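Long-range contact in type II restriction enzyme MspI (Moraxella sp., PDB 1SA3), which recognises the double-stranded DNA sequence 5'-CCGG-3' and cleaves it after the first cytosine, leaving fragments with terminal 5'-phosphates: residues R112-V126 against E195-V209. Sequence-based numbering, arbitrary orientation.
Sequences RLVPLNIKHSSKKKV and EGNILHPDLLIRFQV. With nucleotides of chain A.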
loop_
_atom_site.group_PDB
_atom_site.type_symbol
_atom_site.label_atom_id
_atom_site.label_comp_id
_atom_site.label_asym_id
_atom_site.label_seq_id
_atom_site.Cartn_x
_atom_site.Cartn_y
_atom_site.Cartn_z
ATOM N N ARG E 112 -16.504 -2.630 -12.441
ATOM C CA ARG E 112 -15.217 -3.076 -11.922
ATOM C C ARG E 112 -15.085 -2.600 -10.487
ATOM O O ARG E 112 -15.282 -1.418 -10.198
ATOM C CB ARG E 112 -14.078 -2.499 -12.775
ATOM C CG ARG E 112 -12.676 -2.522 -12.130
ATOM C CD ARG E 112 -12.205 -3.916 -11.785
ATOM N NE ARG E 112 -10.964 -3.929 -11.011
ATOM C CZ ARG E 112 -9.776 -3.555 -11.482
ATOM N NH1 ARG E 112 -9.644 -3.129 -12.729
ATOM N NH2 ARG E 112 -8.711 -3.613 -10.697
ATOM N N LEU E 113 -14.796 -3.523 -9.581
ATOM C CA LEU E 113 -14.598 -3.156 -8.188
ATOM C C LEU E 113 -13.097 -2.958 -8.038
ATOM O O LEU E 113 -12.306 -3.760 -8.550
ATOM C CB LEU E 113 -15.069 -4.267 -7.257
ATOM C CG LEU E 113 -14.877 -3.993 -5.761
ATOM C CD1 LEU E 113 -15.791 -2.849 -5.325
ATOM C CD2 LEU E 113 -15.174 -5.258 -4.975
ATOM N N VAL E 114 -12.698 -1.887 -7.359
ATOM C CA VAL E 114 -11.279 -1.610 -7.165
ATOM C C VAL E 114 -10.912 -1.470 -5.691
ATOM O O VAL E 114 -11.038 -0.384 -5.112
ATOM C CB VAL E 114 -10.844 -0.309 -7.874
ATOM C CG1 VAL E 114 -9.319 -0.188 -7.850
ATOM C CG2 VAL E 114 -11.356 -0.284 -9.297
ATOM N N PRO E 115 -10.472 -2.571 -5.055
ATOM C CA PRO E 115 -10.088 -2.523 -3.643
ATOM C C PRO E 115 -8.805 -1.699 -3.559
ATOM O O PRO E 115 -7.917 -1.805 -4.424
ATOM C CB PRO E 115 -9.886 -4.000 -3.290
ATOM C CG PRO E 115 -9.453 -4.599 -4.588
ATOM C CD PRO E 115 -10.414 -3.956 -5.559
ATOM N N LEU E 116 -8.715 -0.871 -2.528
ATOM C CA LEU E 116 -7.564 0.009 -2.375
ATOM C C LEU E 116 -6.877 -0.086 -1.032
ATOM O O LEU E 116 -7.500 -0.407 -0.020
ATOM C CB LEU E 116 -8.004 1.471 -2.541
ATOM C CG LEU E 116 -9.001 1.910 -3.614
ATOM C CD1 LEU E 116 -9.589 3.269 -3.214
ATOM C CD2 LEU E 116 -8.325 1.998 -4.973
ATOM N N ASN E 117 -5.585 0.209 -1.031
ATOM C CA ASN E 117 -4.823 0.275 0.206
ATOM C C ASN E 117 -4.329 1.726 0.178
ATOM O O ASN E 117 -3.736 2.163 -0.806
ATOM C CB ASN E 117 -3.641 -0.686 0.217
ATOM C CG ASN E 117 -2.831 -0.583 1.504
ATOM O OD1 ASN E 117 -1.898 0.208 1.595
ATOM N ND2 ASN E 117 -3.206 -1.367 2.510
ATOM N N ILE E 118 -4.582 2.469 1.247
ATOM C CA ILE E 118 -4.206 3.883 1.287
ATOM C C ILE E 118 -3.376 4.232 2.505
ATOM O O ILE E 118 -3.736 3.872 3.622
ATOM C CB ILE E 118 -5.469 4.774 1.292
ATOM C CG1 ILE E 118 -6.407 4.331 0.168
ATOM C CG2 ILE E 118 -5.079 6.256 1.122
ATOM C CD1 ILE E 118 -7.759 5.045 0.149
ATOM N N LYS E 119 -2.271 4.943 2.285
ATOM C CA LYS E 119 -1.391 5.350 3.373
ATOM C C LYS E 119 -0.883 6.768 3.170
ATOM O O LYS E 119 -1.010 7.343 2.085
ATOM C CB LYS E 119 -0.163 4.443 3.461
ATOM C CG LYS E 119 -0.429 2.993 3.776
ATOM C CD LYS E 119 0.900 2.217 3.834
ATOM C CE LYS E 119 0.654 0.722 3.891
ATOM N NZ LYS E 119 -0.262 0.346 5.015
ATOM N N HIS E 120 -0.322 7.330 4.238
ATOM C CA HIS E 120 0.279 8.662 4.183
ATOM C C HIS E 120 1.638 8.505 4.850
ATOM O O HIS E 120 1.801 7.704 5.769
ATOM C CB HIS E 120 -0.550 9.699 4.950
ATOM C CG HIS E 120 -0.230 9.775 6.412
ATOM N ND1 HIS E 120 -0.560 8.776 7.303
ATOM C CD2 HIS E 120 0.395 10.734 7.136
ATOM C CE1 HIS E 120 -0.151 9.116 8.512
ATOM N NE2 HIS E 120 0.431 10.301 8.440
ATOM N N SER E 121 2.612 9.270 4.384
ATOM C CA SER E 121 3.957 9.206 4.933
ATOM C C SER E 121 4.736 10.426 4.489
ATOM O O SER E 121 4.407 11.048 3.479
ATOM C CB SER E 121 4.686 7.954 4.437
ATOM O OG SER E 121 6.018 7.912 4.931
ATOM N N SER E 122 5.778 10.751 5.246
ATOM C CA SER E 122 6.634 11.878 4.914
ATOM C C SER E 122 7.817 11.338 4.129
ATOM O O SER E 122 8.621 12.104 3.616
ATOM C CB SER E 122 7.128 12.556 6.191
ATOM O OG SER E 122 7.823 11.625 6.997
ATOM N N LYS E 123 7.908 10.010 4.043
ATOM C CA LYS E 123 8.990 9.324 3.332
ATOM C C LYS E 123 8.508 8.568 2.083
ATOM O O LYS E 123 7.303 8.437 1.845
ATOM C CB LYS E 123 9.672 8.317 4.262
ATOM C CG LYS E 123 10.042 8.854 5.637
ATOM C CD LYS E 123 11.108 9.925 5.534
ATOM C CE LYS E 123 11.547 10.395 6.908
ATOM N NZ LYS E 123 12.680 11.356 6.811
ATOM N N LYS E 124 9.466 8.063 1.306
ATOM C CA LYS E 124 9.183 7.303 0.084
ATOM C C LYS E 124 8.799 5.871 0.430
ATOM O O LYS E 124 8.049 5.226 -0.297
ATOM C CB LYS E 124 10.416 7.262 -0.824
ATOM C CG LYS E 124 10.846 8.604 -1.392
ATOM C CD LYS E 124 12.054 8.413 -2.302
ATOM C CE LYS E 124 12.443 9.699 -3.008
ATOM N NZ LYS E 124 13.512 9.436 -4.012
ATOM N N LYS E 125 9.344 5.376 1.535
ATOM C CA LYS E 125 9.062 4.026 2.001
ATOM C C LYS E 125 8.431 4.098 3.392
ATOM O O LYS E 125 8.840 4.897 4.240
ATOM C CB LYS E 125 10.347 3.192 2.065
ATOM C CG LYS E 125 10.624 2.320 0.834
ATOM C CD LYS E 125 11.168 3.110 -0.341
ATOM C CE LYS E 125 11.296 2.226 -1.581
ATOM N NZ LYS E 125 11.966 0.929 -1.273
ATOM N N VAL E 126 7.435 3.255 3.621
ATOM C CA VAL E 126 6.749 3.216 4.898
ATOM C C VAL E 126 6.297 1.780 5.150
ATOM O O VAL E 126 6.169 0.984 4.219
ATOM C CB VAL E 126 5.530 4.144 4.885
ATOM C CG1 VAL E 126 4.528 3.652 3.850
ATOM C CG2 VAL E 126 4.919 4.230 6.271
ATOM N N GLU E 195 -7.653 -9.542 -8.960
ATOM C CA GLU E 195 -8.267 -8.345 -9.537
ATOM C C GLU E 195 -9.739 -8.315 -9.164
ATOM O O GLU E 195 -10.453 -9.312 -9.325
ATOM C CB GLU E 195 -8.135 -8.322 -11.068
ATOM C CG GLU E 195 -8.479 -6.966 -11.700
ATOM C CD GLU E 195 -8.729 -7.038 -13.205
ATOM O OE1 GLU E 195 -9.901 -7.205 -13.618
ATOM O OE2 GLU E 195 -7.751 -6.929 -13.974
ATOM N N GLY E 196 -10.184 -7.177 -8.639
ATOM C CA GLY E 196 -11.579 -7.030 -8.259
ATOM C C GLY E 196 -12.030 -7.840 -7.057
ATOM O O GLY E 196 -13.226 -7.917 -6.776
ATOM N N ASN E 197 -11.091 -8.440 -6.338
ATOM C CA ASN E 197 -11.430 -9.235 -5.156
ATOM C C ASN E 197 -11.282 -8.317 -3.946
ATOM O O ASN E 197 -10.186 -7.846 -3.662
ATOM C CB ASN E 197 -10.471 -10.420 -5.023
ATOM C CG ASN E 197 -10.865 -11.372 -3.908
ATOM O OD1 ASN E 197 -11.369 -10.955 -2.861
ATOM N ND2 ASN E 197 -10.628 -12.660 -4.124
ATOM N N ILE E 198 -12.372 -8.075 -3.226
ATOM C CA ILE E 198 -12.325 -7.164 -2.079
ATOM C C ILE E 198 -11.315 -7.538 -0.985
ATOM O O ILE E 198 -10.875 -6.676 -0.221
ATOM C CB ILE E 198 -13.736 -6.990 -1.465
ATOM C CG1 ILE E 198 -13.756 -5.760 -0.554
ATOM C CG2 ILE E 198 -14.136 -8.246 -0.701
ATOM C CD1 ILE E 198 -15.162 -5.349 -0.135
ATOM N N LEU E 199 -10.923 -8.809 -0.920
ATOM C CA LEU E 199 -9.956 -9.251 0.086
ATOM C C LEU E 199 -8.508 -8.858 -0.237
ATOM O O LEU E 199 -7.638 -8.951 0.624
ATOM C CB LEU E 199 -10.014 -10.774 0.248
ATOM C CG LEU E 199 -11.367 -11.349 0.683
ATOM C CD1 LEU E 199 -11.309 -12.869 0.670
ATOM C CD2 LEU E 199 -11.710 -10.832 2.074
ATOM N N HIS E 200 -8.254 -8.437 -1.472
ATOM C CA HIS E 200 -6.896 -8.066 -1.897
ATOM C C HIS E 200 -6.882 -6.744 -2.666
ATOM O O HIS E 200 -7.490 -6.634 -3.733
ATOM C CB HIS E 200 -6.322 -9.175 -2.786
ATOM C CG HIS E 200 -6.419 -10.536 -2.175
ATOM N ND1 HIS E 200 -5.681 -10.909 -1.070
ATOM C CD2 HIS E 200 -7.224 -11.588 -2.464
ATOM C CE1 HIS E 200 -6.032 -12.128 -0.703
ATOM N NE2 HIS E 200 -6.966 -12.562 -1.531
ATOM N N PRO E 201 -6.166 -5.732 -2.149
ATOM C CA PRO E 201 -6.093 -4.421 -2.817
ATOM C C PRO E 201 -5.512 -4.537 -4.226
ATOM O O PRO E 201 -4.573 -5.311 -4.447
ATOM C CB PRO E 201 -5.164 -3.608 -1.910
ATOM C CG PRO E 201 -5.221 -4.312 -0.595
ATOM C CD PRO E 201 -5.303 -5.762 -0.956
ATOM N N ASP E 202 -6.065 -3.763 -5.160
ATOM C CA ASP E 202 -5.607 -3.742 -6.545
ATOM C C ASP E 202 -4.707 -2.544 -6.824
ATOM O O ASP E 202 -3.915 -2.554 -7.771
ATOM C CB ASP E 202 -6.794 -3.682 -7.516
ATOM C CG ASP E 202 -7.517 -5.007 -7.637
ATOM O OD1 ASP E 202 -6.942 -6.035 -7.220
ATOM O OD2 ASP E 202 -8.653 -5.020 -8.158
ATOM N N LEU E 203 -4.846 -1.507 -6.002
ATOM C CA LEU E 203 -4.058 -0.295 -6.157
ATOM C C LEU E 203 -3.480 0.124 -4.816
ATOM O O LEU E 203 -4.134 -0.004 -3.786
ATOM C CB LEU E 203 -4.928 0.856 -6.676
ATOM C CG LEU E 203 -5.553 0.799 -8.068
ATOM C CD1 LEU E 203 -6.355 2.085 -8.291
ATOM C CD2 LEU E 203 -4.467 0.665 -9.127
ATOM N N LEU E 204 -2.250 0.624 -4.839
ATOM C CA LEU E 204 -1.593 1.099 -3.630
ATOM C C LEU E 204 -1.467 2.613 -3.807
ATOM O O LEU E 204 -0.763 3.097 -4.708
ATOM C CB LEU E 204 -0.205 0.468 -3.484
ATOM C CG LEU E 204 -0.170 -1.061 -3.608
ATOM C CD1 LEU E 204 1.266 -1.555 -3.454
ATOM C CD2 LEU E 204 -1.088 -1.694 -2.537
ATOM N N ILE E 205 -2.178 3.344 -2.960
ATOM C CA ILE E 205 -2.195 4.800 -2.995
ATOM C C ILE E 205 -1.316 5.311 -1.867
ATOM O O ILE E 205 -1.524 4.963 -0.712
ATOM C CB ILE E 205 -3.641 5.331 -2.802
ATOM C CG1 ILE E 205 -4.533 4.804 -3.929
ATOM C CG2 ILE E 205 -3.658 6.859 -2.774
ATOM C CD1 ILE E 205 -5.995 5.231 -3.819
ATOM N N ARG E 206 -0.326 6.125 -2.213
ATOM C CA ARG E 206 0.592 6.674 -1.225
ATOM C C ARG E 206 0.639 8.197 -1.274
ATOM O O ARG E 206 1.157 8.778 -2.229
ATOM C CB ARG E 206 2.005 6.130 -1.452
ATOM C CG ARG E 206 2.130 4.617 -1.368
ATOM C CD ARG E 206 1.836 4.101 0.030
ATOM N NE ARG E 206 2.032 2.658 0.119
ATOM C CZ ARG E 206 3.204 2.051 -0.043
ATOM N NH1 ARG E 206 4.294 2.763 -0.300
ATOM N NH2 ARG E 206 3.288 0.732 0.045
ATOM N N PHE E 207 0.092 8.834 -0.247
ATOM C CA PHE E 207 0.104 10.291 -0.153
ATOM C C PHE E 207 1.380 10.713 0.556
ATOM O O PHE E 207 1.709 10.189 1.626
ATOM C CB PHE E 207 -1.082 10.802 0.665
ATOM C CG PHE E 207 -2.378 10.795 -0.072
ATOM C CD1 PHE E 207 -3.299 9.777 0.128
ATOM C CD2 PHE E 207 -2.685 11.813 -0.962
ATOM C CE1 PHE E 207 -4.517 9.777 -0.559
ATOM C CE2 PHE E 207 -3.894 11.827 -1.648
ATOM C CZ PHE E 207 -4.811 10.804 -1.445
ATOM N N GLN E 208 2.114 11.632 -0.055
ATOM C CA GLN E 208 3.318 12.142 0.569
ATOM C C GLN E 208 2.852 13.381 1.332
ATOM O O GLN E 208 2.379 14.354 0.740
ATOM C CB GLN E 208 4.358 12.521 -0.478
ATOM C CG GLN E 208 5.649 13.026 0.138
ATOM C CD GLN E 208 6.718 13.261 -0.904
ATOM O OE1 GLN E 208 6.454 13.855 -1.954
ATOM N NE2 GLN E 208 7.931 12.808 -0.620
ATOM N N VAL E 209 2.973 13.322 2.651
ATOM C CA VAL E 209 2.537 14.408 3.514
ATOM C C VAL E 209 3.676 14.814 4.429
ATOM O O VAL E 209 4.182 13.997 5.201
ATOM C CB VAL E 209 1.343 13.960 4.366
ATOM C CG1 VAL E 209 0.888 15.091 5.260
ATOM C CG2 VAL E 209 0.203 13.504 3.457
ATOM P P DG A 6 -0.090 5.193 7.675
ATOM O OP1 DG A 6 -0.839 6.102 6.766
ATOM O OP2 DG A 6 0.723 4.085 7.095
ATOM O "O5'" DG A 6 0.862 6.031 8.631
ATOM C "C5'" DG A 6 2.276 5.888 8.576
ATOM C "C4'" DG A 6 2.903 6.598 9.749
ATOM O "O4'" DG A 6 2.865 5.659 10.855
ATOM C "C3'" DG A 6 4.380 6.910 9.529
ATOM O "O3'" DG A 6 4.650 8.272 9.254
ATOM C "C2'" DG A 6 5.065 6.528 10.826
ATOM C "C1'" DG A 6 4.079 5.667 11.593
ATOM N N9 DG A 6 4.644 4.320 11.570
ATOM C C8 DG A 6 4.309 3.278 10.733
ATOM N N7 DG A 6 5.114 2.248 10.849
ATOM C C5 DG A 6 6.008 2.619 11.847
ATOM C C6 DG A 6 7.119 1.913 12.404
ATOM O O6 DG A 6 7.551 0.791 12.103
ATOM N N1 DG A 6 7.752 2.658 13.399
ATOM C C2 DG A 6 7.374 3.925 13.802
ATOM N N2 DG A 6 8.117 4.494 14.777
ATOM N N3 DG A 6 6.346 4.589 13.288
ATOM C C4 DG A 6 5.713 3.883 12.324
ATOM P P DG A 7 6.017 8.643 8.499
ATOM O OP1 DG A 7 5.845 10.012 7.963
ATOM O OP2 DG A 7 6.417 7.543 7.588
ATOM O "O5'" DG A 7 7.071 8.678 9.683
ATOM C "C5'" DG A 7 6.771 9.387 10.879
ATOM C "C4'" DG A 7 7.972 9.398 11.790
ATOM O "O4'" DG A 7 8.208 8.056 12.286
ATOM C "C3'" DG A 7 9.262 9.841 11.099
ATOM O "O3'" DG A 7 10.013 10.693 11.960
ATOM C "C2'" DG A 7 10.012 8.542 10.877
ATOM C "C1'" DG A 7 9.560 7.699 12.059
ATOM N N9 DG A 7 9.616 6.268 11.785
ATOM C C8 DG A 7 8.832 5.557 10.907
ATOM N N7 DG A 7 9.172 4.299 10.821
ATOM C C5 DG A 7 10.233 4.165 11.707
ATOM C C6 DG A 7 11.027 3.027 12.040
ATOM O O6 DG A 7 10.948 1.868 11.600
ATOM N N1 DG A 7 12.000 3.344 12.987
ATOM C C2 DG A 7 12.188 4.591 13.544
ATOM N N2 DG A 7 13.176 4.700 14.443
ATOM N N3 DG A 7 11.460 5.652 13.242
ATOM C C4 DG A 7 10.509 5.370 12.323
HETATM O O HOH W 1 -0.645 2.172 -0.124
HETATM O O HOH W 2 0.830 -0.513 0.590
#
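Arg112 NH2, from strand 112-121, and Gly196 N, from the loop that leads into strand 203-209, both donate to one carboxylate oxygen, Asp202 OD2. The arginine reaches it at 2.9 Å in a salt bridge, the oxygen lying near the guanidinium plane while NH2 sits above the carboxylate plane. Gly196 N takes the syn lone pair of Asp202 OD2 at 2.7 Å, a nearly straight bond (172°). The guanidinium is sandwiched as well: Glu195 CG lies over one face and Val114 CG2 over the other, and Arg112 NE bonds to Leu113 O, which helps fix its rotation. The Pro115 ring wedges in, its CG 3.0 Å from His200 O, and Pro115 O receives Asp202 N.

From Leu116 and Leu203 onward the strands pair in parallel in the central mixed sheet of this PDDEXK-clan nuclease, joined by regular backbone bonds as far as Val209 N on Ser121 O. Leu116, Ile118, Leu203, Ile205 and Phe207 share one face; Ile118 CG2 meets the edge of the Phe207 ring, 3.9 Å from CE1. Nearby, Ile118 N bonds to Asp99, a ligand of the sodium ion together with Glu35 and Asp84. On the other face one water bridges Asn117 OD1 and Arg206 NH2; a second accepts from Arg206 NE and lies within bonding distance of both Asn117 OD1 and Ile205 O. Asn117 ND2 is held by Lys97 O, and Arg206 NH1 pairs with the C-terminal carboxylate of Gly262.

The end of strand 112-121 and the turn after it grip the DNA backbone of chain A. His120 binds OP1 of DG6 through both N and ND1, the latter at 2.7 Å with the oxygen at the ring edge. Ser121 OG, 2.7 Å from OP2 of DG7, also accepts Lys123 N in an ST turn, while Ser122 N and OG both donate to OP1 of DG7.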